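Local coordinates for cellulosomal scaffoldin adaptor protein B (Acetivibrio cellulolyticus, PDB 4U3S), which probably anchors dockerin-bearing partners in the cellulosome, this chain being the third type II cohesin domain of a longer scaffoldin, at residues A[4-9]-A[158-163]; A[22-27]-A[111-116]; A[35-40]-A[141-146]; A[39-44]-A[87-92]; A[126-131]-A[163-168]. All blocks are in the same frame, centred on the assembly; numbering follows the deposited sequence.

Interaction 1 of 5, residues A[4-9]-A[158-163]; sequences YITMNF and SVIQPG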
# COMPACT_ATOMS: atom_id res chain seq x y z
N TYR A 4 -16.32 15.39 6.19
CA TYR A 4 -14.93 15.81 6.09
C TYR A 4 -13.99 14.90 6.84
O TYR A 4 -14.42 14.08 7.66
CB TYR A 4 -14.72 17.24 6.63
CG TYR A 4 -15.05 17.46 8.10
CD1 TYR A 4 -14.15 17.11 9.09
CD2 TYR A 4 -16.24 18.08 8.49
CE1 TYR A 4 -14.44 17.30 10.43
CE2 TYR A 4 -16.54 18.28 9.83
CZ TYR A 4 -15.62 17.91 10.79
OH TYR A 4 -15.89 18.09 12.12
N ILE A 5 -12.71 15.07 6.52
CA ILE A 5 -11.62 14.51 7.28
C ILE A 5 -10.73 15.69 7.65
O ILE A 5 -10.58 16.65 6.86
CB ILE A 5 -10.84 13.41 6.52
CG1 ILE A 5 -9.72 12.85 7.43
CG2 ILE A 5 -10.26 13.95 5.21
CD1 ILE A 5 -9.11 11.59 6.88
N THR A 6 -10.16 15.67 8.85
CA THR A 6 -9.34 16.77 9.32
C THR A 6 -8.30 16.22 10.27
O THR A 6 -8.31 15.02 10.60
CB THR A 6 -10.21 17.86 9.98
OG1 THR A 6 -9.47 19.08 10.12
CG2 THR A 6 -10.73 17.40 11.34
N MET A 7 -7.38 17.09 10.67
CA MET A 7 -6.51 16.83 11.83
C MET A 7 -6.70 17.94 12.86
O MET A 7 -6.79 19.12 12.52
CB MET A 7 -5.04 16.81 11.41
CG MET A 7 -4.54 15.50 10.89
SD MET A 7 -2.77 15.56 10.51
CE MET A 7 -2.76 16.42 8.93
N ASN A 8 -6.75 17.54 14.12
CA ASN A 8 -6.83 18.46 15.25
C ASN A 8 -5.63 18.19 16.14
O ASN A 8 -5.33 17.03 16.42
CB ASN A 8 -8.11 18.20 16.06
CG ASN A 8 -9.36 18.33 15.23
OD1 ASN A 8 -10.24 17.46 15.24
ND2 ASN A 8 -9.43 19.40 14.46
N PHE A 9 -4.97 19.27 16.57
CA PHE A 9 -3.88 19.18 17.52
C PHE A 9 -4.40 19.44 18.93
O PHE A 9 -5.21 20.33 19.12
CB PHE A 9 -2.80 20.24 17.22
CG PHE A 9 -2.27 20.20 15.80
CD1 PHE A 9 -1.86 19.02 15.23
CD2 PHE A 9 -2.14 21.38 15.07
CE1 PHE A 9 -1.35 18.99 13.94
CE2 PHE A 9 -1.64 21.37 13.78
CZ PHE A 9 -1.24 20.17 13.21
N SER A 158 -14.79 16.82 2.30
CA SER A 158 -13.78 17.86 2.22
C SER A 158 -12.60 17.44 3.07
O SER A 158 -12.74 16.69 4.03
CB SER A 158 -14.31 19.20 2.74
OG SER A 158 -15.44 19.64 2.01
N VAL A 159 -11.43 17.93 2.69
CA VAL A 159 -10.22 17.81 3.48
C VAL A 159 -9.93 19.16 4.14
O VAL A 159 -9.74 20.19 3.47
CB VAL A 159 -9.04 17.34 2.64
CG1 VAL A 159 -7.77 17.23 3.50
CG2 VAL A 159 -9.36 15.99 2.03
N ILE A 160 -9.91 19.16 5.47
CA ILE A 160 -9.69 20.40 6.20
C ILE A 160 -8.35 20.27 6.89
O ILE A 160 -8.19 19.48 7.82
CB ILE A 160 -10.80 20.68 7.24
CG1 ILE A 160 -12.17 20.63 6.57
CG2 ILE A 160 -10.54 22.01 7.91
CD1 ILE A 160 -13.32 20.44 7.54
N GLN A 161 -7.37 21.03 6.41
CA GLN A 161 -6.03 21.00 6.97
C GLN A 161 -6.02 21.67 8.35
O GLN A 161 -6.77 22.63 8.61
CB GLN A 161 -5.06 21.76 6.05
CG GLN A 161 -4.93 21.22 4.63
CD GLN A 161 -4.17 19.91 4.51
OE1 GLN A 161 -3.86 19.21 5.51
NE2 GLN A 161 -3.81 19.59 3.29
N PRO A 162 -5.13 21.19 9.24
CA PRO A 162 -5.04 21.81 10.55
C PRO A 162 -4.35 23.17 10.46
O PRO A 162 -3.69 23.49 9.46
CB PRO A 162 -4.21 20.80 11.34
CG PRO A 162 -3.30 20.20 10.33
CD PRO A 162 -4.14 20.11 9.07
N GLY A 163 -4.51 23.97 11.49
CA GLY A 163 -3.79 25.21 11.58
C GLY A 163 -2.31 25.02 11.81
O GLY A 163 -1.83 23.93 12.16
O HOH W 1 -6.83 22.36 13.48

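Interaction 2 of 5, residues A[22-27]-A[111-116]; sequences ATVKIN and GTVAVV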
# COMPACT_ATOMS: atom_id res chain seq x y z
N ALA A 22 -1.47 14.91 17.17
CA ALA A 22 -2.29 15.18 15.99
C ALA A 22 -3.31 14.07 15.83
O ALA A 22 -2.97 12.92 15.63
CB ALA A 22 -1.43 15.31 14.76
N THR A 23 -4.57 14.40 15.96
CA THR A 23 -5.63 13.41 15.79
C THR A 23 -6.30 13.56 14.42
O THR A 23 -6.81 14.65 14.08
CB THR A 23 -6.70 13.53 16.88
OG1 THR A 23 -6.13 13.22 18.15
CG2 THR A 23 -7.82 12.54 16.60
N VAL A 24 -6.32 12.47 13.68
CA VAL A 24 -7.10 12.42 12.43
C VAL A 24 -8.54 12.06 12.78
O VAL A 24 -8.77 11.04 13.43
CB VAL A 24 -6.53 11.38 11.45
CG1 VAL A 24 -7.30 11.45 10.14
CG2 VAL A 24 -5.05 11.65 11.23
N LYS A 25 -9.47 12.87 12.29
CA LYS A 25 -10.87 12.81 12.69
C LYS A 25 -11.73 12.86 11.43
O LYS A 25 -11.42 13.59 10.47
CB LYS A 25 -11.20 13.99 13.59
CG LYS A 25 -12.60 13.94 14.17
CD LYS A 25 -13.16 15.34 14.40
CE LYS A 25 -14.59 15.27 14.93
NZ LYS A 25 -15.55 14.60 14.00
N ILE A 26 -12.77 12.03 11.38
CA ILE A 26 -13.77 12.11 10.30
C ILE A 26 -15.13 12.54 10.82
O ILE A 26 -15.48 12.40 12.01
CB ILE A 26 -13.90 10.81 9.47
CG1 ILE A 26 -14.46 9.67 10.31
CG2 ILE A 26 -12.53 10.39 8.91
CD1 ILE A 26 -14.78 8.40 9.55
N ASN A 27 -15.91 13.12 9.92
CA ASN A 27 -17.27 13.53 10.24
C ASN A 27 -18.15 13.09 9.11
O ASN A 27 -17.91 13.43 7.95
CB ASN A 27 -17.38 15.04 10.42
CG ASN A 27 -18.71 15.43 11.01
OD1 ASN A 27 -19.03 15.03 12.12
ND2 ASN A 27 -19.51 16.15 10.27
N GLY A 111 -15.90 10.27 14.06
CA GLY A 111 -15.01 10.09 15.19
C GLY A 111 -13.55 10.10 14.81
O GLY A 111 -13.18 10.25 13.64
N THR A 112 -12.71 9.95 15.82
CA THR A 112 -11.26 9.91 15.59
C THR A 112 -10.84 8.57 15.03
O THR A 112 -11.42 7.54 15.36
CB THR A 112 -10.50 10.20 16.88
OG1 THR A 112 -10.75 9.15 17.81
CG2 THR A 112 -10.92 11.53 17.49
N VAL A 113 -9.83 8.59 14.16
CA VAL A 113 -9.38 7.37 13.49
C VAL A 113 -7.92 7.04 13.70
O VAL A 113 -7.50 5.89 13.52
CB VAL A 113 -9.69 7.35 12.00
CG1 VAL A 113 -11.19 7.48 11.78
CG2 VAL A 113 -8.89 8.39 11.21
N ALA A 114 -7.14 8.05 14.05
CA ALA A 114 -5.72 7.85 14.28
C ALA A 114 -5.16 8.99 15.09
O ALA A 114 -5.66 10.13 15.04
CB ALA A 114 -4.98 7.76 12.97
N VAL A 115 -4.09 8.69 15.82
CA VAL A 115 -3.34 9.72 16.53
C VAL A 115 -1.85 9.50 16.24
O VAL A 115 -1.35 8.38 16.26
CB VAL A 115 -3.59 9.74 18.06
CG1 VAL A 115 -3.07 11.03 18.67
CG2 VAL A 115 -5.08 9.61 18.37
N VAL A 116 -1.17 10.60 15.94
CA VAL A 116 0.28 10.60 15.77
C VAL A 116 0.85 11.70 16.66
O VAL A 116 0.19 12.68 16.97
CB VAL A 116 0.74 10.72 14.28
CG1 VAL A 116 0.07 9.63 13.45
CG2 VAL A 116 0.40 12.05 13.67

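Interaction 3 of 5, residues A[35-40]-A[141-146]; sequences YQVNIK and IGTTLF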
# COMPACT_ATOMS: atom_id res chain seq x y z
N TYR A 35 -9.31 3.96 6.35
CA TYR A 35 -8.66 5.14 5.81
C TYR A 35 -7.22 4.79 5.42
O TYR A 35 -6.60 3.91 6.03
CB TYR A 35 -8.64 6.32 6.85
CG TYR A 35 -7.61 6.12 7.93
CD1 TYR A 35 -7.93 5.43 9.09
CD2 TYR A 35 -6.27 6.50 7.75
CE1 TYR A 35 -6.97 5.17 10.05
CE2 TYR A 35 -5.30 6.21 8.68
CZ TYR A 35 -5.66 5.55 9.84
OH TYR A 35 -4.67 5.26 10.75
N GLN A 36 -6.69 5.58 4.51
CA GLN A 36 -5.22 5.66 4.33
C GLN A 36 -4.94 7.13 4.12
O GLN A 36 -5.58 7.76 3.30
CB GLN A 36 -4.74 4.82 3.14
CG GLN A 36 -3.27 5.04 2.82
CD GLN A 36 -2.72 4.14 1.73
OE1 GLN A 36 -3.48 3.50 0.98
NE2 GLN A 36 -1.41 4.10 1.60
N VAL A 37 -4.01 7.69 4.87
CA VAL A 37 -3.64 9.09 4.71
C VAL A 37 -2.15 9.27 4.63
O VAL A 37 -1.37 8.52 5.25
CB VAL A 37 -4.22 10.04 5.81
CG1 VAL A 37 -5.73 10.10 5.75
CG2 VAL A 37 -3.76 9.67 7.21
N ASN A 38 -1.75 10.29 3.87
CA ASN A 38 -0.37 10.65 3.68
C ASN A 38 -0.17 12.06 4.24
O ASN A 38 -0.86 13.00 3.87
CB ASN A 38 -0.06 10.61 2.18
CG ASN A 38 1.41 10.63 1.90
OD1 ASN A 38 2.10 9.60 2.05
ND2 ASN A 38 1.93 11.81 1.49
N ILE A 39 0.80 12.21 5.12
CA ILE A 39 0.99 13.44 5.90
C ILE A 39 2.43 13.92 5.72
O ILE A 39 3.36 13.12 5.81
CB ILE A 39 0.72 13.17 7.38
CG1 ILE A 39 -0.77 12.86 7.59
CG2 ILE A 39 1.16 14.34 8.24
CD1 ILE A 39 -1.07 12.29 8.97
N LYS A 40 2.58 15.22 5.48
CA LYS A 40 3.86 15.87 5.28
C LYS A 40 4.14 16.78 6.45
O LYS A 40 3.28 17.61 6.81
CB LYS A 40 3.84 16.71 3.98
CG LYS A 40 5.17 17.36 3.63
CD LYS A 40 6.20 16.32 3.17
CE LYS A 40 7.58 16.90 2.88
NZ LYS A 40 8.32 17.29 4.11
N ILE A 141 -6.26 15.16 -1.83
CA ILE A 141 -5.20 15.77 -1.04
C ILE A 141 -4.60 14.74 -0.08
O ILE A 141 -4.57 14.98 1.11
CB ILE A 141 -5.67 17.03 -0.26
CG1 ILE A 141 -6.54 17.92 -1.14
CG2 ILE A 141 -4.47 17.81 0.23
CD1 ILE A 141 -6.97 19.23 -0.50
N GLY A 142 -4.17 13.60 -0.59
CA GLY A 142 -3.46 12.62 0.26
C GLY A 142 -4.32 11.79 1.17
O GLY A 142 -3.83 11.21 2.12
N THR A 143 -5.64 11.74 0.89
CA THR A 143 -6.57 10.96 1.67
C THR A 143 -7.36 10.01 0.80
O THR A 143 -7.82 10.36 -0.31
CB THR A 143 -7.57 11.83 2.49
OG1 THR A 143 -8.55 12.45 1.63
CG2 THR A 143 -6.85 12.89 3.29
N THR A 144 -7.54 8.79 1.31
CA THR A 144 -8.47 7.84 0.72
C THR A 144 -9.30 7.21 1.81
O THR A 144 -8.76 6.70 2.80
CB THR A 144 -7.75 6.73 -0.09
OG1 THR A 144 -6.80 6.07 0.75
CG2 THR A 144 -7.03 7.29 -1.29
N LEU A 145 -10.61 7.33 1.68
CA LEU A 145 -11.56 6.75 2.64
C LEU A 145 -12.38 5.69 1.94
O LEU A 145 -12.61 5.78 0.72
CB LEU A 145 -12.47 7.83 3.21
CG LEU A 145 -11.73 9.05 3.76
CD1 LEU A 145 -12.74 10.11 4.18
CD2 LEU A 145 -10.79 8.67 4.90
N PHE A 146 -12.83 4.69 2.70
CA PHE A 146 -13.48 3.51 2.14
C PHE A 146 -14.75 3.18 2.91
O PHE A 146 -14.86 3.49 4.09
CB PHE A 146 -12.52 2.31 2.20
CG PHE A 146 -11.29 2.50 1.34
CD1 PHE A 146 -10.22 3.21 1.82
CD2 PHE A 146 -11.24 2.02 0.06
CE1 PHE A 146 -9.10 3.44 1.01
CE2 PHE A 146 -10.11 2.22 -0.74
CZ PHE A 146 -9.06 2.93 -0.26
O HOH W 2 -5.61 3.89 -0.66

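Interaction 4 of 5, residues A[39-44]-A[87-92]; sequences IKYDPT and GILNLS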
# COMPACT_ATOMS: atom_id res chain seq x y z
N ILE A 39 0.80 12.21 5.12
CA ILE A 39 0.99 13.44 5.90
C ILE A 39 2.43 13.92 5.72
O ILE A 39 3.36 13.12 5.81
CB ILE A 39 0.72 13.17 7.38
CG1 ILE A 39 -0.77 12.86 7.59
CG2 ILE A 39 1.16 14.34 8.24
CD1 ILE A 39 -1.07 12.29 8.97
N LYS A 40 2.58 15.22 5.48
CA LYS A 40 3.86 15.87 5.28
C LYS A 40 4.14 16.78 6.45
O LYS A 40 3.28 17.61 6.81
CB LYS A 40 3.84 16.71 3.98
CG LYS A 40 5.17 17.36 3.63
CD LYS A 40 6.20 16.32 3.17
CE LYS A 40 7.58 16.90 2.88
NZ LYS A 40 8.32 17.29 4.11
N TYR A 41 5.33 16.64 7.01
CA TYR A 41 5.82 17.53 8.08
C TYR A 41 7.28 17.86 7.79
O TYR A 41 7.90 17.26 6.92
CB TYR A 41 5.68 16.86 9.45
CG TYR A 41 6.50 15.60 9.68
CD1 TYR A 41 6.15 14.38 9.11
CD2 TYR A 41 7.64 15.63 10.48
CE1 TYR A 41 6.90 13.23 9.32
CE2 TYR A 41 8.39 14.48 10.69
CZ TYR A 41 8.02 13.28 10.11
OH TYR A 41 8.76 12.14 10.32
N ASP A 42 7.81 18.85 8.50
CA ASP A 42 9.21 19.25 8.37
C ASP A 42 10.02 18.50 9.42
O ASP A 42 9.92 18.83 10.62
CB ASP A 42 9.35 20.76 8.62
CG ASP A 42 10.75 21.25 8.35
OD1 ASP A 42 11.70 20.45 8.36
OD2 ASP A 42 10.90 22.47 8.11
N PRO A 43 10.82 17.51 8.99
CA PRO A 43 11.54 16.67 9.96
C PRO A 43 12.67 17.35 10.71
O PRO A 43 13.22 16.77 11.65
CB PRO A 43 12.08 15.53 9.09
CG PRO A 43 12.29 16.13 7.76
CD PRO A 43 11.24 17.22 7.61
N THR A 44 13.03 18.57 10.30
CA THR A 44 14.00 19.37 11.05
C THR A 44 13.32 20.12 12.18
O THR A 44 13.97 20.51 13.15
CB THR A 44 14.74 20.39 10.15
OG1 THR A 44 13.84 21.42 9.73
CG2 THR A 44 15.35 19.69 8.93
N GLY A 87 10.20 13.64 5.96
CA GLY A 87 9.02 14.12 6.66
C GLY A 87 7.71 13.67 6.05
O GLY A 87 6.79 14.48 5.87
N ILE A 88 7.62 12.38 5.71
CA ILE A 88 6.37 11.82 5.19
C ILE A 88 5.93 10.67 6.09
O ILE A 88 6.73 9.76 6.33
CB ILE A 88 6.48 11.30 3.75
CG1 ILE A 88 6.68 12.47 2.80
CG2 ILE A 88 5.20 10.55 3.34
CD1 ILE A 88 7.33 12.12 1.49
N LEU A 89 4.69 10.75 6.59
CA LEU A 89 4.03 9.61 7.22
C LEU A 89 2.92 9.10 6.31
O LEU A 89 2.22 9.88 5.63
CB LEU A 89 3.40 9.98 8.55
CG LEU A 89 4.31 10.68 9.56
CD1 LEU A 89 3.53 10.96 10.83
CD2 LEU A 89 5.57 9.86 9.80
N ASN A 90 2.79 7.78 6.27
CA ASN A 90 1.67 7.16 5.61
C ASN A 90 1.07 6.10 6.53
O ASN A 90 1.74 5.15 6.91
CB ASN A 90 2.11 6.56 4.30
CG ASN A 90 0.94 6.23 3.44
OD1 ASN A 90 0.29 5.21 3.62
ND2 ASN A 90 0.64 7.10 2.50
N LEU A 91 -0.19 6.32 6.88
CA LEU A 91 -0.89 5.58 7.93
C LEU A 91 -2.14 4.99 7.33
O LEU A 91 -2.79 5.62 6.52
CB LEU A 91 -1.33 6.59 9.00
CG LEU A 91 -0.38 7.68 9.47
CD1 LEU A 91 -1.11 8.70 10.30
CD2 LEU A 91 0.64 6.96 10.32
N SER A 92 -2.50 3.78 7.72
CA SER A 92 -3.73 3.19 7.26
C SER A 92 -4.31 2.24 8.32
O SER A 92 -3.55 1.61 9.06
CB SER A 92 -3.47 2.38 5.99
OG SER A 92 -4.72 1.86 5.55

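Interaction 5 of 5, residues A[126-131]-A[163-168]; sequences TTVVFE and GEINSE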
# COMPACT_ATOMS: atom_id res chain seq x y z
N THR A 126 5.61 26.08 11.71
CA THR A 126 5.68 24.93 10.82
C THR A 126 4.29 24.36 10.65
O THR A 126 3.38 24.68 11.42
CB THR A 126 6.63 23.87 11.42
OG1 THR A 126 6.96 22.91 10.43
CG2 THR A 126 6.01 23.19 12.63
N THR A 127 4.12 23.52 9.63
CA THR A 127 2.81 22.95 9.32
C THR A 127 2.89 21.45 9.14
O THR A 127 3.91 20.91 8.76
CB THR A 127 2.17 23.56 8.06
OG1 THR A 127 2.93 23.23 6.91
CG2 THR A 127 2.07 25.07 8.17
N VAL A 128 1.80 20.80 9.50
CA VAL A 128 1.58 19.41 9.23
C VAL A 128 0.35 19.42 8.34
O VAL A 128 -0.64 20.02 8.69
CB VAL A 128 1.34 18.63 10.52
CG1 VAL A 128 1.07 17.15 10.23
CG2 VAL A 128 2.57 18.74 11.41
N VAL A 129 0.43 18.77 7.19
CA VAL A 129 -0.68 18.74 6.27
C VAL A 129 -0.84 17.36 5.64
O VAL A 129 0.14 16.61 5.49
CB VAL A 129 -0.52 19.77 5.11
CG1 VAL A 129 -0.54 21.21 5.62
CG2 VAL A 129 0.74 19.52 4.31
N PHE A 130 -2.07 17.04 5.26
CA PHE A 130 -2.29 15.95 4.33
C PHE A 130 -1.68 16.37 3.00
O PHE A 130 -1.85 17.51 2.56
CB PHE A 130 -3.78 15.67 4.11
CG PHE A 130 -4.51 15.27 5.34
CD1 PHE A 130 -4.28 14.04 5.95
CD2 PHE A 130 -5.43 16.12 5.90
CE1 PHE A 130 -4.97 13.68 7.10
CE2 PHE A 130 -6.13 15.76 7.05
CZ PHE A 130 -5.90 14.53 7.64
N GLU A 131 -0.98 15.44 2.34
CA GLU A 131 -0.32 15.74 1.07
C GLU A 131 -0.42 14.60 0.07
O GLU A 131 -0.29 13.44 0.44
CB GLU A 131 1.16 16.05 1.32
CG GLU A 131 1.89 16.54 0.09
CD GLU A 131 3.35 16.80 0.30
OE1 GLU A 131 4.14 15.84 0.27
OE2 GLU A 131 3.70 17.98 0.48
N GLY A 163 -4.51 23.97 11.49
CA GLY A 163 -3.79 25.21 11.58
C GLY A 163 -2.31 25.02 11.81
O GLY A 163 -1.83 23.93 12.16
N GLU A 164 -1.59 26.12 11.63
CA GLU A 164 -0.14 26.15 11.78
C GLU A 164 0.27 25.86 13.23
O GLU A 164 -0.49 26.13 14.16
CB GLU A 164 0.35 27.54 11.37
CG GLU A 164 1.84 27.66 11.12
CD GLU A 164 2.23 29.01 10.54
OE1 GLU A 164 1.73 30.04 11.04
OE2 GLU A 164 3.02 29.05 9.58
N ILE A 165 1.46 25.30 13.41
CA ILE A 165 2.02 25.06 14.75
C ILE A 165 3.06 26.14 15.03
O ILE A 165 3.85 26.48 14.14
CB ILE A 165 2.67 23.66 14.84
CG1 ILE A 165 1.59 22.58 14.74
CG2 ILE A 165 3.45 23.49 16.14
CD1 ILE A 165 2.12 21.21 14.43
N ASN A 166 3.04 26.68 16.25
CA ASN A 166 4.00 27.71 16.69
C ASN A 166 4.06 28.92 15.75
O ASN A 166 5.14 29.39 15.41
CB ASN A 166 5.41 27.12 16.88
CG ASN A 166 5.58 26.41 18.22
OD1 ASN A 166 4.94 26.77 19.21
ND2 ASN A 166 6.45 25.41 18.26
N SER A 167 2.89 29.41 15.35
CA SER A 167 2.80 30.51 14.38
C SER A 167 3.16 31.86 15.01
O SER A 167 3.31 31.95 16.23
CB SER A 167 1.40 30.56 13.78
OG SER A 167 0.44 30.84 14.76
N GLU A 168 3.29 32.88 14.16
CA GLU A 168 3.77 34.23 14.54
C GLU A 168 5.30 34.28 14.54
O GLU A 168 5.93 34.72 15.50
CB GLU A 168 3.22 34.70 15.90
CG GLU A 168 1.71 34.88 15.96
CD GLU A 168 1.29 36.34 16.01
OE1 GLU A 168 1.94 37.14 16.72
OE2 GLU A 168 0.29 36.70 15.34
OXT GLU A 168 5.94 33.87 13.57
O HOH W 3 -0.15 22.64 10.58

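Interaction 1 of 5, residues A[4-9]-A[158-163]
I160 reaches across to two residues of strand 4-9. Its CB lies 3.6 Å from T6 OG1, and its CG2 branch rests against the same hydroxyl; the other branch runs back along the strand and ends in CD1, which sits over one face of the Y4 ring, 3.5 Å from Y4 CG. That methyl is 28° off the ring normal, a CH-pi contact. A branched aliphatic suits a place with a hydroxyl at one end and an aromatic face at the other. Between them the backbones pair in parallel: I5 N donates to S158 O at 3.0 Å and I160 N to I5 O at 2.9 Å. Beyond this the chains part, for M7 N is 3.8 Å from I160 O and, although buried, has no partner. The threonine hydroxyl takes over, its chi1 of -165° swinging T6 OG1 to 2.7 Å from I160 O, above the carbonyl plane. Past the strand, P162 packs between M7 and F9, its CG 3.5 Å from F9 CZ, while G163 O meets the F9 ring at its edge. One side-chain hydroxyl and apolar packing thus probably supplement the two backbone bonds where the chains diverge, holding the closing strand beside the opening one.

Interaction 2 of 5, residues A[22-27]-A[111-116]
T23 and T112 turn their methyls on each other through different torsions. In T23 a chi1 of -65° places CG2 opposite the backbone N, whereas in T112 a chi1 of 65° sets CG2 opposite the carbonyl carbon. The two CG2 atoms meet obliquely at 3.4 Å, tighter than usual for carbons. Beyond them T23 OG1 faces both methyls of V115, so this side of the sheet mixes hydroxyl with hydrocarbon, as fits its partial exposure. On the other side V24 CG1 meets V113 CG2 at 3.6 Å, small branched residues filling the interior, where V113 and A114 also pack on Y35 of the facing sheet. Both V113 and A114 oppose V24: this is a classic beta bulge in one sheet of the jelly-roll sandwich that cohesins share. V24 O takes its main bond from V113 N at 2.8 Å and only a weak one from A114 N at 3.5 Å, while V24 N donates to A114 O. The extra residue moves the register by one, after which I26 and G111 pair through two backbone bonds. Glycine fits here because with phi at 147° a CB would press on the preceding carbonyl oxygen. I26 O accepts twice, from G111 N at 3.0 Å and from K25 NZ, also at 3.0 Å, the two arriving from opposite faces of its plane. The bent lysine chain thus folds its ammonium back on its own strand.

Interaction 3 of 5, residues A[35-40]-A[141-146]
Q36 and T144 sit opposite each other as an antiparallel hydrogen-bonded pair, Q36 N giving to T144 O at 2.9 Å and T144 N to Q36 O at 3.0 Å. Further along, N38 N donates to G142 O at 2.9 Å, the last bond before the partner chain bends off into its turn. G142 has a positive phi of 77°, and a CB there would crowd N38 O, so the absence of a side chain lets the turn lie close. On the face of Y35, V37, T143 and L145 the non-hydrogen-bonded pairs bring apolar atoms together: L145 CD2 touches Y35 CB at 3.7 Å, and V37 CG1 crosses over T143 CG2 at 3.9 Å. These side chains look into the core, where V37, T143 and L145 all meet I5 of the other sheet.

On the outer face T144 OG1 lies 3.4 Å from Q36 CB, and a water links that hydroxyl to Q36 OE1, which accepts from it at 2.7 Å. The glutamine chain stands extended, CG opposite the backbone N with chi1 at 172°, carrying its amide to the water and to N90. A second shell fixes the amide's rotation: N90 OD1 takes a bond from Q36 NE2, and N90 ND2 gives one to N38 OD1. Q36 OE1 is also bonded to the backbone of the chain of another protein. An antiparallel sheet with polar amides outward and aliphatics inward, meeting a second protein on its outer face, is consistent with the dockerin-binding surface of a cohesin sandwich.

Interaction 4 of 5, residues A[39-44]-A[87-92]
I39 and L89 form an antiparallel hydrogen-bonded pair at the end of two strands of a cohesin beta sandwich, and G87 and I88 make the G1 beta bulge from which the second strand starts. Backbone bonds come first. I39 N gives to L89 O and L89 N to I39 O, both at 2.8 Å. Two residues on, Y41 N donates to G87 O at 2.8 Å. Glycine suits this position twice over: its phi of 60° is the left-handed bulge conformation, and a CB would run into Y41 O.

That bare backbone is then used by an aromatic ring. G87 CA lies over one face of Y41, 3.7 Å from the ring centroid, in a CH-pi contact; chi1 of 64° tucks the ring back across the glycine. Apolar contacts complete the inner side, L89 CG lying 3.6 Å from Y41 CE1 and I39 CD1 meeting L91 CD1 at 3.8 Å. F118 of the opposite sheet meets the same tyrosine ring, so the large side chain spans toward the core.

Polar side chains bind the loop itself. D42 OD1 accepts from T44 N in an Asx turn and from T44 OG1 as well, both arriving on the same face of the carboxylate. K40 bends over the bulge, CD against I88 CG1, its NZ bonding E86 O and also Y41 O, 2.8 Å away and above that carbonyl's plane.

Interaction 5 of 5, residues A[126-131]-A[163-168]
T126 and I165 make up the tight part of this contact. They stand as a single antiparallel hydrogen-bonded bridge: I165 N donates to T126 O at 2.8 Å, and T126 N to I165 O at 3.0 Å. The two side chains lie alongside each other and point the same way. With chi1 at -165° the threonine hydroxyl is turned away, leaving T126 CG2 to meet I165 CB at 4.0 Å. The isoleucine then stretches to V128, its CD1 lying obliquely against V128 CG2 at 3.9 Å. F9 and L46 close round I165 and V128 also touches both, which explains the choice of branched aliphatics: this end of the tail plugs into the margin of the hydrophobic core.

The other side is looser and more exposed. T127 CG2 crosses E164 CG at 3.9 Å, and E164 CG also rests 3.4 Å from T126 O, so the glutamate contributes its methylene rather than its charge. A water fills in where the backbones diverge, accepting from V128 N at 2.9 Å and lying 2.6 Å from G163 O. Further on, N166 turns to other loops, its ND2 bonding A14 O. Two backbone bonds and the packing of I165 on T126 and V128 thus do most of the work, which implies that the C-terminal tail is held past the bridge through N166, whereas the terminal E168 is poorly ordered.

Interactions 2, 3 and 4 are buried strand pairs; interaction 1, partly buried, pairs the chain's first and last strands, and interaction 5, buried but farthest from the centre, holds the tail. Interactions 1 and 2 belong to one sheet; interactions 3 and 4 share strand 32-40 in the other, which strand 129-130 of interaction 5 borders. I5 packing on V37 and L145, and V116 on L91, join the two sheets. Chemistry follows place: interaction 3 offers the Q36 amide to another protein, which N90 and S92 of interaction 4 touch; interactions 2 and 4 combine bulges with aliphatic packing; interaction 1 adds a threonine hydroxyl and a proline to its backbone bonds, interaction 5 a water and an isoleucine.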